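Local atomic coordinates of ABC transporter ATP-binding/permease protein Rv1747 (Mycobacterium tuberculosis, PDB entry 6CCD), a protein that takes part in moving an as yet unknown substrate across the mycobacterial membrane, its N-terminal FHA domain described here belonging to a phosphothreonine-recognising regulatory module. Residues A[8-13]-A[97-102]; A[27-32]-A[47-52]; A[55-60]-A[80-85]; A[67-72]-A[87-92]. One frame throughout, in Å; residues are numbered along the deposited sequence.

Contact 1: residues A[8-13]-A[97-102]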
loop_
_atom_site.group_PDB
_atom_site.type_symbol
_atom_site.label_atom_id
_atom_site.label_comp_id
_atom_site.label_asym_id
_atom_site.label_seq_id
_atom_site.Cartn_x
_atom_site.Cartn_y
_atom_site.Cartn_z
ATOM N N PRO A 8 -15.052 -5.521 3.418
ATOM C CA PRO A 8 -14.198 -6.546 2.819
ATOM C C PRO A 8 -12.784 -6.427 3.354
ATOM O O PRO A 8 -12.372 -5.344 3.767
ATOM C CB PRO A 8 -14.252 -6.222 1.334
ATOM C CG PRO A 8 -14.480 -4.709 1.313
ATOM C CD PRO A 8 -15.387 -4.439 2.478
ATOM N N VAL A 9 -12.059 -7.535 3.368
ATOM C CA VAL A 9 -10.657 -7.510 3.748
ATOM C C VAL A 9 -9.821 -7.008 2.573
ATOM O O VAL A 9 -10.271 -7.010 1.422
ATOM C CB VAL A 9 -10.160 -8.914 4.175
ATOM C CG1 VAL A 9 -10.920 -9.390 5.406
ATOM C CG2 VAL A 9 -10.314 -9.901 3.026
ATOM N N LEU A 10 -8.601 -6.582 2.871
ATOM C CA LEU A 10 -7.662 -6.164 1.846
ATOM C C LEU A 10 -6.464 -7.093 1.833
ATOM O O LEU A 10 -5.794 -7.265 2.851
ATOM C CB LEU A 10 -7.192 -4.729 2.089
ATOM C CG LEU A 10 -6.140 -4.250 1.093
ATOM C CD1 LEU A 10 -6.750 -4.021 -0.284
ATOM C CD2 LEU A 10 -5.441 -3.001 1.626
ATOM N N THR A 11 -6.210 -7.702 0.683
ATOM C CA THR A 11 -5.021 -8.513 0.497
ATOM C C THR A 11 -3.980 -7.691 -0.233
ATOM O O THR A 11 -4.283 -7.024 -1.228
ATOM C CB THR A 11 -5.341 -9.801 -0.283
ATOM O OG1 THR A 11 -6.204 -10.611 0.518
ATOM C CG2 THR A 11 -4.062 -10.586 -0.596
ATOM N N VAL A 12 -2.770 -7.711 0.300
ATOM C CA VAL A 12 -1.632 -7.024 -0.289
ATOM C C VAL A 12 -0.604 -8.050 -0.732
ATOM O O VAL A 12 -0.081 -8.804 0.090
ATOM C CB VAL A 12 -0.972 -6.050 0.707
ATOM C CG1 VAL A 12 0.180 -5.283 0.022
ATOM C CG2 VAL A 12 -2.021 -5.098 1.314
ATOM N N ARG A 13 -0.303 -8.059 -2.025
ATOM C CA ARG A 13 0.694 -8.950 -2.591
ATOM C C ARG A 13 1.941 -8.176 -2.991
ATOM O O ARG A 13 1.882 -7.270 -3.827
ATOM C CB ARG A 13 0.125 -9.685 -3.803
ATOM C CG ARG A 13 0.933 -10.896 -4.234
ATOM C CD ARG A 13 0.096 -11.818 -5.117
ATOM N NE ARG A 13 -1.185 -12.141 -4.487
ATOM C CZ ARG A 13 -2.354 -11.633 -4.865
ATOM N NH1 ARG A 13 -2.412 -10.779 -5.881
ATOM N NH2 ARG A 13 -3.464 -11.980 -4.229
ATOM N N LEU A 97 3.134 -3.044 -5.540
ATOM C CA LEU A 97 2.156 -3.629 -4.624
ATOM C C LEU A 97 0.872 -3.960 -5.387
ATOM O O LEU A 97 0.345 -3.124 -6.110
ATOM C CB LEU A 97 1.837 -2.667 -3.467
ATOM C CG LEU A 97 3.009 -2.110 -2.670
ATOM C CD1 LEU A 97 2.500 -1.020 -1.726
ATOM C CD2 LEU A 97 3.746 -3.206 -1.906
ATOM N N ASP A 98 0.382 -5.180 -5.225
ATOM C CA ASP A 98 -0.885 -5.584 -5.811
ATOM C C ASP A 98 -1.939 -5.650 -4.719
ATOM O O ASP A 98 -1.757 -6.354 -3.728
ATOM C CB ASP A 98 -0.766 -6.942 -6.505
ATOM C CG ASP A 98 -0.011 -6.863 -7.811
ATOM O OD1 ASP A 98 -0.243 -5.894 -8.559
ATOM O OD2 ASP A 98 0.809 -7.765 -8.092
ATOM N N PHE A 99 -3.032 -4.918 -4.902
ATOM C CA PHE A 99 -4.108 -4.897 -3.918
ATOM C C PHE A 99 -5.287 -5.710 -4.410
ATOM O O PHE A 99 -5.640 -5.650 -5.586
ATOM C CB PHE A 99 -4.572 -3.466 -3.635
ATOM C CG PHE A 99 -3.514 -2.577 -3.067
ATOM C CD1 PHE A 99 -2.879 -2.906 -1.884
ATOM C CD2 PHE A 99 -3.178 -1.389 -3.695
ATOM C CE1 PHE A 99 -1.916 -2.083 -1.348
ATOM C CE2 PHE A 99 -2.224 -0.561 -3.159
ATOM C CZ PHE A 99 -1.587 -0.906 -1.989
ATOM N N GLU A 100 -5.915 -6.462 -3.518
ATOM C CA GLU A 100 -7.134 -7.152 -3.913
ATOM C C GLU A 100 -8.144 -7.077 -2.781
ATOM O O GLU A 100 -7.812 -7.322 -1.629
ATOM C CB GLU A 100 -6.818 -8.593 -4.308
ATOM C CG GLU A 100 -7.926 -9.593 -4.085
ATOM C CD GLU A 100 -7.493 -10.997 -4.473
ATOM O OE1 GLU A 100 -6.900 -11.137 -5.566
ATOM O OE2 GLU A 100 -7.738 -11.952 -3.696
ATOM N N VAL A 101 -9.369 -6.690 -3.114
ATOM C CA VAL A 101 -10.405 -6.490 -2.110
ATOM C C VAL A 101 -11.347 -7.683 -2.055
ATOM O O VAL A 101 -11.874 -8.094 -3.088
ATOM C CB VAL A 101 -11.236 -5.235 -2.403
ATOM C CG1 VAL A 101 -12.279 -5.048 -1.330
ATOM C CG2 VAL A 101 -10.340 -4.003 -2.502
ATOM N N GLY A 102 -11.573 -8.228 -0.861
ATOM C CA GLY A 102 -12.511 -9.328 -0.704
ATOM C C GLY A 102 -11.830 -10.682 -0.801
ATOM O O GLY A 102 -10.651 -10.763 -1.132
HETATM O O HOH W 1 3.036 -8.332 -6.328
#
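Strands 10-13 and 97-101 run antiparallel, their short axes 4.7 Å apart and their directions 159° from each other, with L10 paired to V101, T11 to E100, V12 to F99 and R13 to D98. Two-way backbone hydrogen bonds close the T11-E100 and R13-D98 pairs, and beyond the strand G102 N still reaches V9 O at 2.9 Å. On the face carrying L10, V12, F99 and V101, V12 CG2 meets the rim of the F99 ring in its plane, 4.0 Å from F99 CD1. L10 CD1 slants across to F99 CB at 4.0 Å. P8 and V101 run tightly alongside each other, P8 CG 3.5 Å from V101 CG1. The other face is polar. In one of its two conformers R13 bends at chi3 (-52°) and NH2 comes within 3.8 Å of E100 OE1, a long salt bridge, at the guanidinium edge, while R13 NE is paired with E18. A water spans R13 O and D98 OD2. L10 and V12 also touch L51 of the other sheet, so this pairing of the chain's first and last strands supplies part of one apolar wall of the beta sandwich characteristic of FHA domains.

Contact 2: residues A[27-32]-A[47-52]. With SO4 (sulfate ion), chain B.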
loop_
_atom_site.group_PDB
_atom_site.type_symbol
_atom_site.label_atom_id
_atom_site.label_comp_id
_atom_site.label_asym_id
_atom_site.label_seq_id
_atom_site.Cartn_x
_atom_site.Cartn_y
_atom_site.Cartn_z
ATOM N N VAL A 27 -2.726 0.066 8.374
ATOM C CA VAL A 27 -1.645 -0.850 8.000
ATOM C C VAL A 27 -0.428 -0.051 7.534
ATOM O O VAL A 27 -0.573 0.856 6.731
ATOM C CB VAL A 27 -2.086 -1.794 6.872
ATOM C CG1 VAL A 27 -0.990 -2.777 6.510
ATOM C CG2 VAL A 27 -3.361 -2.539 7.264
ATOM N N VAL A 28 0.761 -0.395 8.017
ATOM C CA VAL A 28 1.979 0.285 7.573
ATOM C C VAL A 28 2.751 -0.530 6.535
ATOM O O VAL A 28 3.079 -1.711 6.755
ATOM C CB VAL A 28 2.914 0.589 8.754
ATOM C CG1 VAL A 28 4.203 1.250 8.255
ATOM C CG2 VAL A 28 2.199 1.478 9.774
ATOM N N VAL A 29 3.017 0.112 5.398
ATOM C CA VAL A 29 3.900 -0.398 4.356
ATOM C C VAL A 29 5.179 0.419 4.381
ATOM O O VAL A 29 5.131 1.642 4.327
ATOM C CB VAL A 29 3.286 -0.281 2.939
ATOM C CG1 VAL A 29 4.245 -0.868 1.881
ATOM C CG2 VAL A 29 1.939 -0.954 2.863
ATOM N N GLY A 30 6.331 -0.230 4.468
ATOM C CA GLY A 30 7.559 0.534 4.416
ATOM C C GLY A 30 8.799 -0.278 4.705
ATOM O O GLY A 30 8.748 -1.502 4.824
ATOM N N ARG A 31 9.913 0.433 4.829
ATOM C CA ARG A 31 11.220 -0.174 5.031
ATOM C C ARG A 31 11.444 -0.618 6.472
ATOM O O ARG A 31 12.400 -1.350 6.764
ATOM C CB ARG A 31 12.318 0.819 4.625
ATOM C CG ARG A 31 13.466 0.183 3.869
ATOM C CD ARG A 31 14.571 1.194 3.552
ATOM N NE ARG A 31 15.297 1.623 4.752
ATOM C CZ ARG A 31 15.130 2.804 5.339
ATOM N NH1 ARG A 31 14.268 3.686 4.841
ATOM N NH2 ARG A 31 15.829 3.112 6.424
ATOM N N ASP A 32 10.574 -0.181 7.379
ATOM C CA ASP A 32 10.760 -0.494 8.793
ATOM C C ASP A 32 10.709 -1.989 9.035
ATOM O O ASP A 32 9.865 -2.693 8.463
ATOM C CB ASP A 32 9.702 0.197 9.662
ATOM C CG ASP A 32 10.130 0.279 11.112
ATOM O OD1 ASP A 32 10.800 1.265 11.477
ATOM O OD2 ASP A 32 9.840 -0.666 11.865
ATOM N N ALA A 47 8.108 4.251 7.195
ATOM C CA ALA A 47 6.647 4.121 7.182
ATOM C C ALA A 47 6.154 4.846 5.942
ATOM O O ALA A 47 5.787 6.010 6.008
ATOM C CB ALA A 47 6.019 4.703 8.444
ATOM N N HIS A 48 6.181 4.150 4.810
ATOM C CA HIS A 48 6.022 4.771 3.501
ATOM C C HIS A 48 4.549 5.008 3.136
ATOM O O HIS A 48 4.172 6.103 2.692
ATOM C CB HIS A 48 6.716 3.878 2.444
ATOM C CG HIS A 48 6.935 4.544 1.125
ATOM N ND1 HIS A 48 8.159 5.058 0.746
ATOM C CD2 HIS A 48 6.091 4.781 0.090
ATOM C CE1 HIS A 48 8.062 5.580 -0.465
ATOM N NE2 HIS A 48 6.816 5.431 -0.886
ATOM N N LEU A 49 3.722 3.977 3.311
ATOM C CA LEU A 49 2.281 4.077 3.088
ATOM C C LEU A 49 1.489 3.709 4.328
ATOM O O LEU A 49 1.924 2.861 5.105
ATOM C CB LEU A 49 1.822 3.140 1.973
ATOM C CG LEU A 49 2.427 3.246 0.587
ATOM C CD1 LEU A 49 1.712 2.234 -0.286
ATOM C CD2 LEU A 49 2.262 4.679 0.027
ATOM N N LEU A 50 0.311 4.311 4.476
ATOM C CA LEU A 50 -0.706 3.793 5.388
ATOM C C LEU A 50 -1.831 3.215 4.562
ATOM O O LEU A 50 -2.310 3.865 3.634
ATOM C CB LEU A 50 -1.236 4.895 6.312
ATOM C CG LEU A 50 -0.148 5.523 7.185
ATOM C CD1 LEU A 50 -0.727 6.665 8.008
ATOM C CD2 LEU A 50 0.474 4.458 8.084
ATOM N N LEU A 51 -2.269 2.003 4.890
ATOM C CA LEU A 51 -3.465 1.451 4.249
ATOM C C LEU A 51 -4.601 1.455 5.255
ATOM O O LEU A 51 -4.393 1.095 6.402
ATOM C CB LEU A 51 -3.228 0.022 3.743
ATOM C CG LEU A 51 -1.899 -0.218 3.022
ATOM C CD1 LEU A 51 -1.765 -1.684 2.604
ATOM C CD2 LEU A 51 -1.781 0.705 1.797
ATOM N N ARG A 52 -5.801 1.840 4.842
ATOM C CA ARG A 52 -6.901 1.865 5.805
ATOM C C ARG A 52 -8.239 1.886 5.111
ATOM O O ARG A 52 -8.342 2.263 3.942
ATOM C CB ARG A 52 -6.787 3.070 6.739
ATOM C CG ARG A 52 -7.117 4.407 6.065
ATOM C CD ARG A 52 -6.611 5.603 6.892
ATOM N NE ARG A 52 -7.096 5.650 8.279
ATOM C CZ ARG A 52 -8.059 6.458 8.714
ATOM N NH1 ARG A 52 -8.664 7.284 7.876
ATOM N NH2 ARG A 52 -8.407 6.447 9.995
HETATM S S SO4 B . 13.205 7.196 6.414
HETATM O O1 SO4 B . 11.918 7.219 7.101
HETATM O O2 SO4 B . 13.329 8.409 5.602
HETATM O O3 SO4 B . 14.326 7.110 7.357
HETATM O O4 SO4 B . 13.249 6.028 5.549
#
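V27, V28 and V29 pair antiparallel with L51, L50 and L49, the axes of strands 27-30 and 49-52 lying 4.7 Å apart at 151°. A classic beta bulge ends the pairing: V29 O accepts from both H48 N, at 2.8 Å through a bent bond (131°), and L49 N, at 2.9 Å and nearly straight. On the buried face V29 CG2, set opposite its carbonyl carbon, meets L51 CD1 at 3.8 Å, the two side chains slanting past each other, and V29 CB sits against L49 CB. On the other face V28 splits its methyls: CG1 rests on A47 CB, while CG2 lies alongside L50 CD2 at 3.8 Å. Past the strand, the R31 chain bends at chi3 (70°) and presents its guanidinium edge to a sulfate, NH1 to O4 at 2.7 Å; NH1 also bonds to I44 O. R46 N binds this ion too, which probably comes from the crystallisation liquor. A sulfate held by an arginine here is consistent with the phosphate-binding surface of FHA domains. Strand 37-38 flanks 27-30, strand 57-62 flanks 49-54, and L97 and F99 of strand 96-101 in the facing sheet close over V29, L49 and L51.

Contact 3: residues A[55-60]-A[80-85]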
loop_
_atom_site.group_PDB
_atom_site.type_symbol
_atom_site.label_atom_id
_atom_site.label_comp_id
_atom_site.label_asym_id
_atom_site.label_seq_id
_atom_site.Cartn_x
_atom_site.Cartn_y
_atom_site.Cartn_z
ATOM N N GLN A 55 -14.531 5.677 4.948
ATOM C CA GLN A 55 -15.667 6.120 4.150
ATOM C C GLN A 55 -16.009 5.087 3.085
ATOM O O GLN A 55 -16.116 5.400 1.894
ATOM C CB GLN A 55 -15.367 7.485 3.523
ATOM C CG GLN A 55 -15.152 8.580 4.581
ATOM C CD GLN A 55 -14.661 9.902 3.988
ATOM O OE1 GLN A 55 -15.432 10.648 3.392
ATOM N NE2 GLN A 55 -13.368 10.190 4.153
ATOM N N GLY A 56 -16.110 3.833 3.517
ATOM C CA GLY A 56 -16.624 2.780 2.665
ATOM C C GLY A 56 -15.673 2.145 1.671
ATOM O O GLY A 56 -16.094 1.306 0.874
ATOM N N ARG A 57 -14.399 2.521 1.717
ATOM C CA ARG A 57 -13.433 1.956 0.784
ATOM C C ARG A 57 -12.033 1.863 1.374
ATOM O O ARG A 57 -11.674 2.617 2.284
ATOM C CB ARG A 57 -13.371 2.790 -0.495
ATOM C CG ARG A 57 -12.646 4.119 -0.311
ATOM C CD ARG A 57 -12.564 4.878 -1.608
ATOM N NE ARG A 57 -13.895 5.056 -2.180
ATOM C CZ ARG A 57 -14.214 5.996 -3.057
ATOM N NH1 ARG A 57 -15.454 6.072 -3.518
ATOM N NH2 ARG A 57 -13.291 6.855 -3.473
ATOM N N TRP A 58 -11.243 0.937 0.836
ATOM C CA TRP A 58 -9.834 0.845 1.170
ATOM C C TRP A 58 -9.069 1.931 0.443
ATOM O O TRP A 58 -9.344 2.202 -0.727
ATOM C CB TRP A 58 -9.268 -0.530 0.798
ATOM C CG TRP A 58 -9.629 -1.590 1.780
ATOM C CD1 TRP A 58 -10.621 -2.519 1.663
ATOM C CD2 TRP A 58 -9.010 -1.819 3.053
ATOM N NE1 TRP A 58 -10.659 -3.316 2.789
ATOM C CE2 TRP A 58 -9.675 -2.907 3.653
ATOM C CE3 TRP A 58 -7.945 -1.221 3.733
ATOM C CZ2 TRP A 58 -9.316 -3.405 4.899
ATOM C CZ3 TRP A 58 -7.599 -1.705 4.977
ATOM C CH2 TRP A 58 -8.278 -2.794 5.546
ATOM N N VAL A 59 -8.115 2.559 1.131
ATOM C CA VAL A 59 -7.228 3.510 0.479
ATOM C C VAL A 59 -5.770 3.238 0.820
ATOM O O VAL A 59 -5.459 2.760 1.903
ATOM C CB VAL A 59 -7.567 4.974 0.857
ATOM C CG1 VAL A 59 -8.899 5.369 0.261
ATOM C CG2 VAL A 59 -7.572 5.168 2.379
ATOM N N ALA A 60 -4.885 3.535 -0.127
ATOM C CA ALA A 60 -3.451 3.563 0.127
ATOM C C ALA A 60 -3.004 5.013 0.175
ATOM O O ALA A 60 -3.178 5.741 -0.793
ATOM C CB ALA A 60 -2.680 2.811 -0.951
ATOM N N ASP A 80 -7.335 5.160 -4.347
ATOM C CA ASP A 80 -8.574 4.506 -3.941
ATOM C C ASP A 80 -8.585 3.077 -4.498
ATOM O O ASP A 80 -8.344 2.854 -5.685
ATOM C CB ASP A 80 -9.809 5.294 -4.415
ATOM C CG ASP A 80 -9.915 6.677 -3.767
ATOM O OD1 ASP A 80 -10.101 6.769 -2.533
ATOM O OD2 ASP A 80 -9.817 7.684 -4.498
ATOM N N ILE A 81 -8.843 2.114 -3.621
ATOM C CA ILE A 81 -8.857 0.704 -3.990
ATOM C C ILE A 81 -10.279 0.136 -3.964
ATOM O O ILE A 81 -10.766 -0.279 -2.910
ATOM C CB ILE A 81 -7.974 -0.113 -3.026
ATOM C CG1 ILE A 81 -6.617 0.575 -2.838
ATOM C CG2 ILE A 81 -7.841 -1.551 -3.509
ATOM C CD1 ILE A 81 -5.830 0.070 -1.617
ATOM N N TYR A 82 -10.937 0.099 -5.114
ATOM C CA TYR A 82 -12.331 -0.352 -5.188
ATOM C C TYR A 82 -12.455 -1.866 -5.306
ATOM O O TYR A 82 -13.266 -2.488 -4.621
ATOM C CB TYR A 82 -13.036 0.304 -6.374
ATOM C CG TYR A 82 -13.016 1.806 -6.315
ATOM C CD1 TYR A 82 -13.982 2.500 -5.606
ATOM C CD2 TYR A 82 -12.020 2.529 -6.953
ATOM C CE1 TYR A 82 -13.965 3.876 -5.543
ATOM C CE2 TYR A 82 -11.993 3.905 -6.894
ATOM C CZ TYR A 82 -12.966 4.574 -6.187
ATOM O OH TYR A 82 -12.939 5.950 -6.128
ATOM N N ASP A 83 -11.659 -2.456 -6.191
ATOM C CA ASP A 83 -11.685 -3.903 -6.370
ATOM C C ASP A 83 -10.284 -4.489 -6.451
ATOM O O ASP A 83 -9.923 -5.387 -5.690
ATOM C CB ASP A 83 -12.463 -4.282 -7.627
ATOM C CG ASP A 83 -12.524 -5.786 -7.833
ATOM O OD1 ASP A 83 -13.169 -6.475 -7.011
ATOM O OD2 ASP A 83 -11.914 -6.284 -8.803
ATOM N N ALA A 84 -9.500 -3.989 -7.391
ATOM C CA ALA A 84 -8.147 -4.484 -7.576
ATOM C C ALA A 84 -7.296 -3.374 -8.164
ATOM O O ALA A 84 -7.800 -2.503 -8.874
ATOM C CB ALA A 84 -8.138 -5.704 -8.465
ATOM N N GLN A 85 -6.004 -3.406 -7.871
ATOM C CA GLN A 85 -5.158 -2.273 -8.183
ATOM C C GLN A 85 -3.688 -2.638 -8.023
ATOM O O GLN A 85 -3.312 -3.309 -7.068
ATOM C CB GLN A 85 -5.524 -1.096 -7.271
ATOM C CG GLN A 85 -4.948 0.218 -7.693
ATOM C CD GLN A 85 -5.516 0.680 -9.007
ATOM O OE1 GLN A 85 -4.963 0.393 -10.067
ATOM N NE2 GLN A 85 -6.629 1.400 -8.948
HETATM O O HOH W 2 -12.390 -1.038 -0.974
#
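R57 and Y82 run side by side, pointing the same way, where strand 57-60 meets D80 and I81 on an edge strand of the FHA beta sandwich. R57 has two conformers; in the one described here the guanidinium and ring planes are 63° apart, and Y82 CE1 sits 3.2 Å above the centre of the R57 guanidinium on one face. Although R57 NH2 also comes close to Y82 OH, the angle there is too poor for a hydrogen bond. D80 approaches instead at the guanidinium edge, in its plane: OD1 takes a weak but straight bond from R57 NH2 at 3.3 Å, part of a salt bridge, with the carboxylate turned 83° from the guanidinium. R57 CG stands between its backbone N and carbonyl carbon (chi1 74°), and the chain bends again at chi3, folding the group over towards both partners. On the inner side I81 CD1 reaches along to A60 CB, 4.2 Å away, and I81 CB packs on W58 CB. The W58 indole turns away, its NE1 hydrogen-bonded to P8 O. The backbones are joined directly by I81 N to W58 O, and a bridging water accepts from W58 N at 2.9 Å while donating to I81 O at 2.6 Å.

Contact 4: residues A[67-72]-A[87-92]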
loop_
_atom_site.group_PDB
_atom_site.type_symbol
_atom_site.label_atom_id
_atom_site.label_comp_id
_atom_site.label_asym_id
_atom_site.label_seq_id
_atom_site.Cartn_x
_atom_site.Cartn_y
_atom_site.Cartn_z
ATOM N N ASN A 67 9.973 9.438 -1.566
ATOM C CA ASN A 67 9.980 9.084 -2.980
ATOM C C ASN A 67 8.624 8.683 -3.563
ATOM O O ASN A 67 8.519 8.384 -4.748
ATOM C CB ASN A 67 11.024 7.982 -3.199
ATOM C CG ASN A 67 12.456 8.511 -3.039
ATOM O OD1 ASN A 67 12.777 9.594 -3.531
ATOM N ND2 ASN A 67 13.304 7.766 -2.338
ATOM N N GLY A 68 7.584 8.689 -2.735
ATOM C CA GLY A 68 6.227 8.714 -3.253
ATOM C C GLY A 68 5.516 7.431 -3.627
ATOM O O GLY A 68 6.000 6.320 -3.390
ATOM N N LEU A 69 4.329 7.625 -4.200
ATOM C CA LEU A 69 3.358 6.584 -4.533
ATOM C C LEU A 69 2.898 6.847 -5.948
ATOM O O LEU A 69 2.530 7.984 -6.279
ATOM C CB LEU A 69 2.161 6.617 -3.571
ATOM C CG LEU A 69 0.888 5.829 -3.884
ATOM C CD1 LEU A 69 1.142 4.315 -3.799
ATOM C CD2 LEU A 69 -0.215 6.236 -2.901
ATOM N N TYR A 70 2.930 5.815 -6.782
ATOM C CA TYR A 70 2.599 5.965 -8.195
ATOM C C TYR A 70 1.477 5.047 -8.654
ATOM O O TYR A 70 1.457 3.849 -8.340
ATOM C CB TYR A 70 3.834 5.705 -9.055
ATOM C CG TYR A 70 4.901 6.757 -8.889
ATOM C CD1 TYR A 70 4.966 7.844 -9.753
ATOM C CD2 TYR A 70 5.826 6.681 -7.856
ATOM C CE1 TYR A 70 5.932 8.819 -9.608
ATOM C CE2 TYR A 70 6.800 7.658 -7.697
ATOM C CZ TYR A 70 6.848 8.719 -8.588
ATOM O OH TYR A 70 7.801 9.697 -8.445
ATOM N N LEU A 71 0.547 5.626 -9.409
ATOM C CA LEU A 71 -0.488 4.875 -10.104
ATOM C C LEU A 71 -0.417 5.221 -11.595
ATOM O O LEU A 71 -0.634 6.369 -11.965
ATOM C CB LEU A 71 -1.871 5.207 -9.539
ATOM C CG LEU A 71 -3.080 4.567 -10.229
ATOM C CD1 LEU A 71 -3.061 3.052 -10.088
ATOM C CD2 LEU A 71 -4.375 5.127 -9.677
ATOM N N ASN A 72 -0.093 4.245 -12.437
ATOM C CA ASN A 72 0.015 4.493 -13.879
ATOM C C ASN A 72 0.854 5.727 -14.212
ATOM O O ASN A 72 0.384 6.639 -14.909
ATOM C CB ASN A 72 -1.374 4.653 -14.489
ATOM C CG ASN A 72 -2.291 3.501 -14.142
ATOM O OD1 ASN A 72 -1.881 2.342 -14.163
ATOM N ND2 ASN A 72 -3.538 3.816 -13.810
ATOM N N VAL A 87 0.016 -0.701 -7.669
ATOM C CA VAL A 87 0.709 0.570 -7.545
ATOM C C VAL A 87 2.207 0.322 -7.458
ATOM O O VAL A 87 2.652 -0.823 -7.272
ATOM C CB VAL A 87 0.251 1.365 -6.298
ATOM C CG1 VAL A 87 -1.246 1.623 -6.337
ATOM C CG2 VAL A 87 0.657 0.629 -5.011
ATOM N N HIS A 88 2.986 1.386 -7.600
ATOM C CA HIS A 88 4.418 1.327 -7.335
ATOM C C HIS A 88 4.775 2.365 -6.287
ATOM O O HIS A 88 4.232 3.462 -6.289
ATOM C CB HIS A 88 5.229 1.575 -8.605
ATOM C CG HIS A 88 5.005 0.549 -9.666
ATOM N ND1 HIS A 88 5.842 -0.531 -9.844
ATOM C CD2 HIS A 88 4.026 0.421 -10.592
ATOM C CE1 HIS A 88 5.400 -1.269 -10.846
ATOM N NE2 HIS A 88 4.300 -0.712 -11.318
ATOM N N ILE A 89 5.697 2.023 -5.393
ATOM C CA ILE A 89 6.201 3.000 -4.451
ATOM C C ILE A 89 7.668 3.284 -4.746
ATOM O O ILE A 89 8.392 2.399 -5.210
ATOM C CB ILE A 89 6.033 2.524 -2.997
ATOM C CG1 ILE A 89 6.537 1.083 -2.843
ATOM C CG2 ILE A 89 4.549 2.586 -2.586
ATOM C CD1 ILE A 89 6.417 0.564 -1.401
ATOM N N GLY A 90 8.088 4.518 -4.480
ATOM C CA GLY A 90 9.488 4.911 -4.624
ATOM C C GLY A 90 9.845 5.479 -5.987
ATOM O O GLY A 90 10.770 6.270 -6.104
ATOM N N ASN A 91 9.107 5.063 -7.010
ATOM C CA ASN A 91 9.368 5.443 -8.397
ATOM C C ASN A 91 8.331 4.741 -9.255
ATOM O O ASN A 91 7.710 3.795 -8.784
ATOM C CB ASN A 91 10.787 5.036 -8.837
ATOM C CG ASN A 91 11.747 6.220 -8.899
ATOM O OD1 ASN A 91 11.329 7.380 -8.959
ATOM N ND2 ASN A 91 13.041 5.927 -8.882
ATOM N N PRO A 92 8.147 5.178 -10.518
ATOM C CA PRO A 92 7.212 4.465 -11.398
ATOM C C PRO A 92 7.592 2.992 -11.592
ATOM O O PRO A 92 6.716 2.156 -11.830
ATOM C CB PRO A 92 7.319 5.234 -12.727
ATOM C CG PRO A 92 8.617 5.969 -12.649
ATOM C CD PRO A 92 8.745 6.342 -11.195
#
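The Y70 ring, on the outer side of the six-stranded sheet of the FHA sandwich, has one face overlaid by the turn that follows strand 87-89: P92 N stands 3.8 Å above its centre, and P92 CD makes a CH-pi contact, 4.0 Å from the centroid and 11° off the normal. H88 O lies at the ring's edge, in its plane. The H88 imidazole carries P92 O over one face, offset towards the rim, and its ND1 bonds to G94 O. Strands 69-71 and 87-89 form an antiparallel pair beneath these groups. Y70 CG is set opposite its carbonyl carbon (chi1 -68°), which swings the ring toward N91 and P92; Y70 CE2 comes within 3.5 Å of N91 CA. On the inner face L69 CD1 touches both V87 CG2, at 3.9 Å, and I89 CG2, at 4.0 Å, while L49 of the other sheet packs on L69 and I89. Y70 and H88 exchange backbone bonds, the one from Y70 N to H88 O being short at 2.7 Å. Near the turn G68 O accepts from G90 N; this bond is 3.0 Å and straight, though its donor stands 40° out of the carbonyl plane.

Contacts 1 and 4 lie in the six-stranded sheet, their centres about 17 Å apart, bridged by L97 N bonding to V87 O at 2.9 Å. Contact 2 lies in the five-stranded sheet, joined to contact 3 by V59 N to R52 O at 2.8 Å. The segment 80-85 of contact 3 leaves that sheet and runs on into strand 84-89, which contact 4 also uses. The hydrophobic core is where the sheets meet: L97 CD1 of contact 1 is 3.6 Å from L49 CD1 of contact 2. At the bulge end of contact 2, H48 NE2 bonds to G68 O of contact 4 at 2.8 Å, linking the sulfate-side loops, where FHA domains typically bind phosphothreonine, away from the chain termini.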